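Local coordinates for HRDC domain-containing protein (Bifidobacterium adolescentis ATCC 15703, PDB 3CYM), which is uncharacterised but probably acts on nucleic acids as a 3'-5' exonuclease related to ribonuclease D, at residues A[11-16]-A[172-177]; A[60-65]-A[94-99]. One frame throughout, in Å; residues are numbered along the deposited sequence.

Contact 1: residues A[11-16]-A[172-177]. With NA (sodium ion), chain B.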
ATOM      1  N   ALA A  11     -13.109 -17.730  15.408  1.00 24.17           N
ATOM      2  CA  ALA A  11     -12.397 -18.694  14.552  1.00 21.34           C
ATOM      3  C   ALA A  11     -12.941 -18.783  13.127  1.00 19.95           C
ATOM      4  O   ALA A  11     -12.189 -19.048  12.192  1.00 20.36           O
ATOM      5  CB  ALA A  11     -12.408 -20.078  15.201  1.00 26.83           C
ATOM      6  N   GLU A  12     -14.253 -18.603  12.975  1.00 15.57           N
ATOM      7  CA  GLU A  12     -14.922 -18.622  11.671  1.00 20.13           C
ATOM      8  C   GLU A  12     -16.030 -17.561  11.648  1.00 20.48           C
ATOM      9  O   GLU A  12     -16.457 -17.116  12.712  1.00 19.85           O
ATOM     10  CB  GLU A  12     -15.550 -19.994  11.410  1.00 21.83           C
ATOM     11  CG  GLU A  12     -14.582 -21.168  11.350  1.00 27.00           C
ATOM     12  CD  GLU A  12     -15.146 -22.355  10.598  1.00 28.47           C
ATOM     13  OE1 GLU A  12     -16.361 -22.345  10.284  1.00 30.05           O
ATOM     14  OE2 GLU A  12     -14.365 -23.290  10.307  1.00 24.34           O
ATOM     15  N   PRO A  13     -16.496 -17.144  10.443  1.00 18.73           N
ATOM     16  CA  PRO A  13     -17.687 -16.298  10.366  1.00 17.55           C
ATOM     17  C   PRO A  13     -18.925 -16.996  10.905  1.00 19.60           C
ATOM     18  O   PRO A  13     -18.972 -18.235  10.952  1.00 17.97           O
ATOM     19  CB  PRO A  13     -17.851 -16.067   8.857  1.00 16.76           C
ATOM     20  CG  PRO A  13     -16.520 -16.245   8.309  1.00 14.58           C
ATOM     21  CD  PRO A  13     -15.943 -17.377   9.095  1.00 18.97           C
ATOM     22  N   ARG A  14     -19.915 -16.196  11.302  0.50 22.22           N
ATOM     23  CA  ARG A  14     -21.171 -16.700  11.862  0.50 24.93           C
ATOM     24  C   ARG A  14     -21.931 -17.541  10.844  0.50 24.81           C
ATOM     25  O   ARG A  14     -22.580 -18.516  11.199  0.50 26.93           O
ATOM     26  CB  ARG A  14     -22.054 -15.544  12.350  0.50 26.95           C
ATOM     27  CG  ARG A  14     -21.385 -14.637  13.379  0.50 29.80           C
ATOM     28  CD  ARG A  14     -22.203 -13.385  13.642  0.50 31.06           C
ATOM     29  NE  ARG A  14     -21.375 -12.182  13.564  0.50 32.72           N
ATOM     30  CZ  ARG A  14     -21.410 -11.316  12.554  0.50 32.21           C
ATOM     31  NH1 ARG A  14     -22.237 -11.513  11.537  0.50 32.32           N
ATOM     32  NH2 ARG A  14     -20.617 -10.253  12.558  0.50 23.40           N
ATOM     33  N   GLU A  15     -21.815 -17.167   9.574  1.00 24.32           N
ATOM     34  CA  GLU A  15     -22.512 -17.851   8.490  0.50 24.86           C
ATOM     35  C   GLU A  15     -21.708 -19.021   7.928  1.00 22.83           C
ATOM     36  O   GLU A  15     -22.179 -19.738   7.044  1.00 24.43           O
ATOM     37  CB  GLU A  15     -22.848 -16.851   7.374  0.50 26.82           C
ATOM     38  CG  GLU A  15     -24.304 -16.382   7.329  0.50 29.09           C
ATOM     39  CD  GLU A  15     -24.818 -15.811   8.644  0.50 32.86           C
ATOM     40  OE1 GLU A  15     -25.969 -16.129   9.007  0.50 37.19           O
ATOM     41  OE2 GLU A  15     -24.088 -15.043   9.310  0.50 32.63           O
ATOM     42  N   GLY A  16     -20.501 -19.213   8.451  1.00 23.21           N
ATOM     43  CA  GLY A  16     -19.623 -20.284   8.013  1.00 17.22           C
ATOM     44  C   GLY A  16     -18.642 -19.805   6.964  1.00 21.30           C
ATOM     45  O   GLY A  16     -18.710 -18.657   6.507  1.00 17.78           O
ATOM     46  N   ASP A 172     -11.889 -11.264   7.405  1.00 12.25           N
ATOM     47  CA  ASP A 172     -11.459  -9.882   7.192  1.00 17.19           C
ATOM     48  C   ASP A 172     -12.551  -8.868   6.802  1.00 15.85           C
ATOM     49  O   ASP A 172     -12.355  -7.659   6.980  1.00 23.83           O
ATOM     50  CB  ASP A 172     -10.310  -9.838   6.185  1.00 18.82           C
ATOM     51  CG  ASP A 172      -8.953  -9.851   6.852  1.00 19.77           C
ATOM     52  OD1 ASP A 172      -8.864 -10.034   8.086  1.00 30.41           O
ATOM     53  OD2 ASP A 172      -7.953  -9.661   6.124  1.00 19.66           O
ATOM     54  N   VAL A 173     -13.680  -9.348   6.274  1.00 21.78           N
ATOM     55  CA  VAL A 173     -14.866  -8.497   6.033  1.00 15.53           C
ATOM     56  C   VAL A 173     -16.022  -8.755   7.007  1.00 19.62           C
ATOM     57  O   VAL A 173     -16.973  -7.983   7.048  1.00 20.99           O
ATOM     58  CB  VAL A 173     -15.410  -8.601   4.591  1.00 12.36           C
ATOM     59  CG1 VAL A 173     -14.402  -8.099   3.603  1.00 12.22           C
ATOM     60  CG2 VAL A 173     -15.841 -10.023   4.264  1.00 11.05           C
ATOM     61  N   GLU A 174     -15.911  -9.830   7.787  1.00 21.94           N
ATOM     62  CA  GLU A 174     -16.948 -10.311   8.719  1.00 16.73           C
ATOM     63  C   GLU A 174     -17.436  -9.301   9.773  1.00 19.18           C
ATOM     64  O   GLU A 174     -18.609  -9.318  10.149  1.00 23.29           O
ATOM     65  CB  GLU A 174     -16.458 -11.617   9.382  1.00 15.19           C
ATOM     66  CG  GLU A 174     -17.237 -12.183  10.603  1.00 14.23           C
ATOM     67  CD  GLU A 174     -18.622 -12.742  10.273  1.00 22.97           C
ATOM     68  OE1 GLU A 174     -19.030 -12.724   9.092  1.00 24.18           O
ATOM     69  OE2 GLU A 174     -19.318 -13.194  11.214  1.00 21.07           O
ATOM     70  N   LEU A 175     -16.554  -8.415  10.228  1.00 17.23           N
ATOM     71  CA  LEU A 175     -16.888  -7.516  11.343  1.00 14.73           C
ATOM     72  C   LEU A 175     -16.867  -6.033  11.008  1.00 13.81           C
ATOM     73  O   LEU A 175     -17.043  -5.202  11.895  1.00 16.77           O
ATOM     74  CB  LEU A 175     -15.970  -7.788  12.543  1.00 15.74           C
ATOM     75  CG  LEU A 175     -16.009  -9.214  13.108  1.00 19.76           C
ATOM     76  CD1 LEU A 175     -14.850  -9.446  14.052  1.00 26.69           C
ATOM     77  CD2 LEU A 175     -17.350  -9.504  13.780  1.00 17.38           C
ATOM     78  N   LEU A 176     -16.664  -5.704   9.734  1.00 11.35           N
ATOM     79  CA  LEU A 176     -16.519  -4.314   9.316  1.00 14.21           C
ATOM     80  C   LEU A 176     -17.782  -3.442   9.452  1.00 16.25           C
ATOM     81  O   LEU A 176     -17.670  -2.262   9.766  1.00 13.16           O
ATOM     82  CB  LEU A 176     -15.961  -4.222   7.891  1.00  8.11           C
ATOM     83  CG  LEU A 176     -14.546  -4.741   7.643  1.00  5.85           C
ATOM     84  CD1 LEU A 176     -14.119  -4.426   6.229  1.00  4.89           C
ATOM     85  CD2 LEU A 176     -13.544  -4.144   8.639  1.00  9.48           C
ATOM     86  N   ILE A 177     -18.972  -4.004   9.231  1.00 16.72           N
ATOM     87  CA  ILE A 177     -20.181  -3.192   9.401  1.00 19.57           C
ATOM     88  C   ILE A 177     -20.433  -2.874  10.881  1.00 19.22           C
ATOM     89  O   ILE A 177     -20.856  -1.770  11.215  1.00 22.65           O
ATOM     90  CB  ILE A 177     -21.442  -3.699   8.593  1.00 20.85           C
ATOM     91  CG1 ILE A 177     -22.315  -4.653   9.399  1.00 24.32           C
ATOM     92  CG2 ILE A 177     -21.077  -4.301   7.210  1.00 14.14           C
ATOM     93  CD1 ILE A 177     -23.540  -3.996   9.940  1.00 17.90           C
TER
HETATM   94 NA    NA B 501      -6.883  -8.586   4.179  1.00 14.97          NA
HETATM   95  O   HOH W   1     -21.331 -14.223   9.116  1.00 22.17           O
HETATM   96  O   HOH W   2      -4.680  -9.705   4.406  1.00 21.33           O
HETATM   97  O   HOH W   3      -6.721  -6.306   4.764  1.00 47.13           O
HETATM   98  O   HOH W   4      -5.816  -7.557   2.342  1.00 15.80           O
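E174 carries this contact, its carboxylate meeting the backbone N and guanidinium of R14 and the ring of P13. The hydrogen bonds come first. The backbone N of R14 donates to E174 OE2 at 3.1 Å, nearly straight at 172°, but the N-H arrives from well above the carboxylate plane. A weak bond follows from R14 NH2 to E174 O, 3.3 Å and strongly bent. Water 1 donates to E174 OE1 and, in one of the two conformers of E15, to E15 OE2, linking the two carboxylates.

The charge pairing is of a different kind. In the modelled conformer of R14, one of two, E174 OE2 sits over the centre of one face of the guanidinium, 3.1 Å from CZ, so the salt bridge to NE at 3.3 Å is electrostatic and no N-H points at the oxygen. R14 bends at chi3 (-131°), which turns the flat group over OE2, while NH2 has its stronger salt bridge with E178. E174 OE1 is also paired with K63, so the buried carboxylate is held at both oxygens. Were E174 an alanine, the backbone N of R14 would probably lose its acceptor, and R14 and K63 would lie close together without the negative charge beside them.

Carbon atoms pack against the polar groups: P13 CB lies 3.6 Å from E174 OE1, its ring resting on helix 163-174, and L175 CD2 touches R14 NH2 at the guanidinium edge.

P13 to G16 form a type I beta turn, closed by G16 N to P13 O. It packs where helix 163-174 gives way to helix 176-190, two residues past D172, which binds sodium with D44 and E46: an acidic metal site consistent with that of DEDD-type 3'-5' exonucleases.

Contact 2: residues A[60-65]-A[94-99]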
ATOM      1  N   VAL A  60     -11.222 -10.896  -3.916  1.00 17.24           N
ATOM      2  CA  VAL A  60     -11.971  -9.708  -3.571  1.00 17.88           C
ATOM      3  C   VAL A  60     -13.105 -10.167  -2.632  1.00 19.52           C
ATOM      4  O   VAL A  60     -13.799 -11.139  -2.922  1.00 18.38           O
ATOM      5  CB  VAL A  60     -12.434  -9.002  -4.872  1.00 17.22           C
ATOM      6  CG1 VAL A  60     -13.784  -8.458  -4.748  1.00 15.73           C
ATOM      7  CG2 VAL A  60     -11.437  -7.909  -5.287  1.00 21.64           C
ATOM      8  N   GLN A  61     -13.238  -9.504  -1.482  1.00 18.92           N
ATOM      9  CA  GLN A  61     -14.131  -9.969  -0.416  1.00 18.38           C
ATOM     10  C   GLN A  61     -15.167  -8.919  -0.082  1.00 16.72           C
ATOM     11  O   GLN A  61     -14.823  -7.759   0.140  1.00 14.15           O
ATOM     12  CB  GLN A  61     -13.364 -10.323   0.865  1.00 19.18           C
ATOM     13  CG  GLN A  61     -12.222 -11.303   0.710  1.00 21.55           C
ATOM     14  CD  GLN A  61     -10.871 -10.662   0.924  1.00 18.65           C
ATOM     15  OE1 GLN A  61     -10.177 -10.343  -0.033  1.00 16.30           O
ATOM     16  NE2 GLN A  61     -10.499 -10.455   2.180  1.00 18.32           N
ATOM     17  N   PHE A  62     -16.432  -9.338  -0.038  1.00 17.35           N
ATOM     18  CA  PHE A  62     -17.539  -8.451   0.297  1.00 14.05           C
ATOM     19  C   PHE A  62     -18.485  -9.041   1.317  1.00 17.30           C
ATOM     20  O   PHE A  62     -18.607 -10.252   1.430  1.00 16.27           O
ATOM     21  CB  PHE A  62     -18.320  -8.057  -0.957  1.00 15.56           C
ATOM     22  CG  PHE A  62     -17.514  -7.265  -1.928  1.00 14.82           C
ATOM     23  CD1 PHE A  62     -17.020  -6.009  -1.576  1.00 19.04           C
ATOM     24  CD2 PHE A  62     -17.210  -7.780  -3.176  1.00 18.56           C
ATOM     25  CE1 PHE A  62     -16.247  -5.271  -2.466  1.00 19.37           C
ATOM     26  CE2 PHE A  62     -16.448  -7.041  -4.072  1.00 23.03           C
ATOM     27  CZ  PHE A  62     -15.956  -5.786  -3.709  1.00 22.06           C
ATOM     28  N   LYS A  63     -19.139  -8.164   2.070  1.00 14.70           N
ATOM     29  CA  LYS A  63     -20.239  -8.558   2.927  1.00 16.88           C
ATOM     30  C   LYS A  63     -21.278  -7.452   2.953  1.00 17.88           C
ATOM     31  O   LYS A  63     -20.942  -6.266   3.085  1.00 22.25           O
ATOM     32  CB  LYS A  63     -19.771  -8.877   4.359  1.00 14.11           C
ATOM     33  CG  LYS A  63     -20.857  -9.546   5.181  1.00  8.98           C
ATOM     34  CD  LYS A  63     -20.511  -9.691   6.646  1.00 13.78           C
ATOM     35  CE  LYS A  63     -21.563 -10.553   7.318  1.00 14.49           C
ATOM     36  NZ  LYS A  63     -21.334 -10.727   8.774  1.00 12.66           N
ATOM     37  N   ARG A  64     -22.537  -7.846   2.807  1.00 14.14           N
ATOM     38  CA  ARG A  64     -23.657  -6.957   3.059  1.00 16.03           C
ATOM     39  C   ARG A  64     -24.724  -7.734   3.813  1.00 20.06           C
ATOM     40  O   ARG A  64     -24.939  -8.915   3.537  1.00 19.15           O
ATOM     41  CB  ARG A  64     -24.219  -6.416   1.751  1.00 15.21           C
ATOM     42  CG  ARG A  64     -24.690  -4.993   1.855  1.00 14.81           C
ATOM     43  CD  ARG A  64     -25.087  -4.417   0.522  1.00  9.62           C
ATOM     44  NE  ARG A  64     -25.622  -3.080   0.727  1.00  9.59           N
ATOM     45  CZ  ARG A  64     -26.339  -2.395  -0.154  1.00 15.66           C
ATOM     46  NH1 ARG A  64     -26.628  -2.908  -1.345  1.00 13.96           N
ATOM     47  NH2 ARG A  64     -26.766  -1.182   0.167  1.00 19.74           N
ATOM     48  N   ASP A  65     -25.372  -7.069   4.768  1.00 27.30           N
ATOM     49  CA  ASP A  65     -26.394  -7.680   5.623  1.00 30.47           C
ATOM     50  C   ASP A  65     -27.522  -8.304   4.793  1.00 29.08           C
ATOM     51  O   ASP A  65     -28.293  -7.600   4.142  1.00 31.01           O
ATOM     52  CB  ASP A  65     -26.950  -6.638   6.608  1.00 32.09           C
ATOM     53  CG  ASP A  65     -27.864  -7.248   7.667  1.00 38.37           C
ATOM     54  OD1 ASP A  65     -28.759  -6.530   8.157  1.00 47.62           O
ATOM     55  OD2 ASP A  65     -27.692  -8.436   8.019  1.00 45.58           O
ATOM     56  N   ALA A  94     -23.914   3.048  -1.780  1.00 23.70           N
ATOM     57  CA  ALA A  94     -23.668   2.496  -0.449  1.00 25.16           C
ATOM     58  C   ALA A  94     -22.251   2.785   0.038  1.00 24.71           C
ATOM     59  O   ALA A  94     -21.324   2.952  -0.758  1.00 24.20           O
ATOM     60  CB  ALA A  94     -23.937   0.988  -0.431  1.00 19.61           C
ATOM     61  N   VAL A  95     -22.101   2.849   1.347  1.00 24.00           N
ATOM     62  CA  VAL A  95     -20.832   3.137   1.988  1.00 19.76           C
ATOM     63  C   VAL A  95     -19.947   1.890   1.941  1.00 19.31           C
ATOM     64  O   VAL A  95     -20.351   0.818   2.369  1.00 14.30           O
ATOM     65  CB  VAL A  95     -21.045   3.614   3.457  1.00 18.93           C
ATOM     66  CG1 VAL A  95     -19.706   3.810   4.179  1.00 16.53           C
ATOM     67  CG2 VAL A  95     -21.852   4.903   3.496  1.00 16.59           C
ATOM     68  N   TRP A  96     -18.757   2.030   1.397  1.00 18.91           N
ATOM     69  CA  TRP A  96     -17.786   0.955   1.439  1.00 19.07           C
ATOM     70  C   TRP A  96     -16.976   1.090   2.728  1.00 17.15           C
ATOM     71  O   TRP A  96     -16.477   2.173   3.044  1.00 18.27           O
ATOM     72  CB  TRP A  96     -16.873   1.027   0.222  1.00 20.51           C
ATOM     73  CG  TRP A  96     -17.537   0.702  -1.090  1.00 19.25           C
ATOM     74  CD1 TRP A  96     -18.718   1.196  -1.560  1.00 19.96           C
ATOM     75  CD2 TRP A  96     -17.032  -0.167  -2.114  1.00 23.50           C
ATOM     76  NE1 TRP A  96     -18.989   0.681  -2.803  1.00 20.73           N
ATOM     77  CE2 TRP A  96     -17.971  -0.160  -3.168  1.00 23.43           C
ATOM     78  CE3 TRP A  96     -15.880  -0.952  -2.243  1.00 20.62           C
ATOM     79  CZ2 TRP A  96     -17.794  -0.911  -4.338  1.00 23.32           C
ATOM     80  CZ3 TRP A  96     -15.702  -1.691  -3.410  1.00 15.12           C
ATOM     81  CH2 TRP A  96     -16.655  -1.665  -4.437  1.00 21.77           C
ATOM     82  N   ILE A  97     -16.885   0.006   3.491  1.00 17.32           N
ATOM     83  CA  ILE A  97     -16.021  -0.042   4.662  1.00 17.43           C
ATOM     84  C   ILE A  97     -14.737  -0.777   4.304  1.00 20.80           C
ATOM     85  O   ILE A  97     -14.759  -1.950   3.891  1.00 20.46           O
ATOM     86  CB  ILE A  97     -16.679  -0.724   5.878  1.00 18.49           C
ATOM     87  CG1 ILE A  97     -18.090  -0.206   6.108  1.00 12.85           C
ATOM     88  CG2 ILE A  97     -15.858  -0.486   7.129  1.00 18.94           C
ATOM     89  CD1 ILE A  97     -18.944  -1.225   6.776  1.00  8.83           C
ATOM     90  N   LEU A  98     -13.626  -0.065   4.447  0.50 18.44           N
ATOM     91  CA  LEU A  98     -12.304  -0.586   4.150  0.50 17.83           C
ATOM     92  C   LEU A  98     -11.394  -0.243   5.318  0.50 20.28           C
ATOM     93  O   LEU A  98     -11.569   0.793   5.958  0.50 19.98           O
ATOM     94  CB  LEU A  98     -11.759   0.042   2.861  0.50 17.75           C
ATOM     95  CG  LEU A  98     -12.121  -0.538   1.482  0.50  9.39           C
ATOM     96  CD1 LEU A  98     -13.514  -0.158   1.033  0.50 10.96           C
ATOM     97  CD2 LEU A  98     -11.126  -0.077   0.433  0.50  8.91           C
ATOM     98  N   HIS A  99     -10.451  -1.130   5.618  1.00 18.64           N
ATOM     99  CA  HIS A  99      -9.425  -0.857   6.621  1.00 18.03           C
ATOM    100  C   HIS A  99      -8.166  -0.505   5.854  1.00 18.68           C
ATOM    101  O   HIS A  99      -7.619  -1.366   5.158  1.00 20.11           O
ATOM    102  CB  HIS A  99      -9.186  -2.084   7.513  1.00 20.45           C
ATOM    103  CG  HIS A  99      -8.348  -1.795   8.719  1.00 19.32           C
ATOM    104  ND1 HIS A  99      -8.875  -1.288   9.888  1.00 23.17           N
ATOM    105  CD2 HIS A  99      -7.016  -1.919   8.932  1.00 21.00           C
ATOM    106  CE1 HIS A  99      -7.907  -1.122  10.771  1.00 17.96           C
ATOM    107  NE2 HIS A  99      -6.770  -1.498  10.215  1.00 17.88           N
TER
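The central mixed sheet of the exonuclease domain, an RNase H-like fold, supplies both segments: strand 57-65 and strand 95-98 lie on either side of strand 40-47 and meet over it through their side chains. Their backbones are too far apart to pair, the nearest CA atoms being those of F62 and W96 at 9.5 Å.

The main contact is aromatic. F62 turns the edge of its ring toward the face of the W96 six-membered ring in an offset edge-to-face pair, with centroids 5.6 Å apart and planes at 85°. The closest atoms are F62 CE1 and W96 CZ3, 3.7 Å apart, and CE1 also lies 4.1 Å from W96 CH2. Each ring is swung out with CG beside its own backbone N and anti to the carbonyl carbon (chi1 -64° for F62, -69° for W96), and the two side chains lean together over the intervening strand, where F62 touches A43 and W96 touches L41.

This is the hydrophobic layer on one face of the sheet, beneath helices 84-91 and 101-111. F62 also meets the ring of F87, W96 forms an edge-to-face pair with F108, and M113 touches both F62 and W96, so the pair belongs to a larger aromatic cluster.

Two residues along strand 57-65, R64 makes the second contact. Its chain runs extended from CG to NE and brings NH2 to 3.6 Å from A94 CB, whose bond from the backbone points toward the arginine strand. This touch is packing alone: the polar end is held by the carbonyl oxygen of G39, which accepts from NE, with a weaker bond from NH1 to the carbonyl of L34.

How the contacts relate
From the N terminus, the chain passes through loop 11-16, then strand 40-47 and strand 57-65. Contact 2 closes the shorter loop, returning after 28 intervening residues, half of them helical, at strand 95-98. Contact 1 closes only at 172-177, 155 residues after its first segment, so it encloses contact 2 without crossing it. Contact 2 joins two strands over the central sheet; contact 1 ties the N-terminal loop to the junction of helices 163-174 and 176-190 on the sheet's other face. The two meet directly: K63 of contact 2 is the lysine paired with E174 of contact 1, I97 packs on L176, and V173 lies against the backbone of Q61.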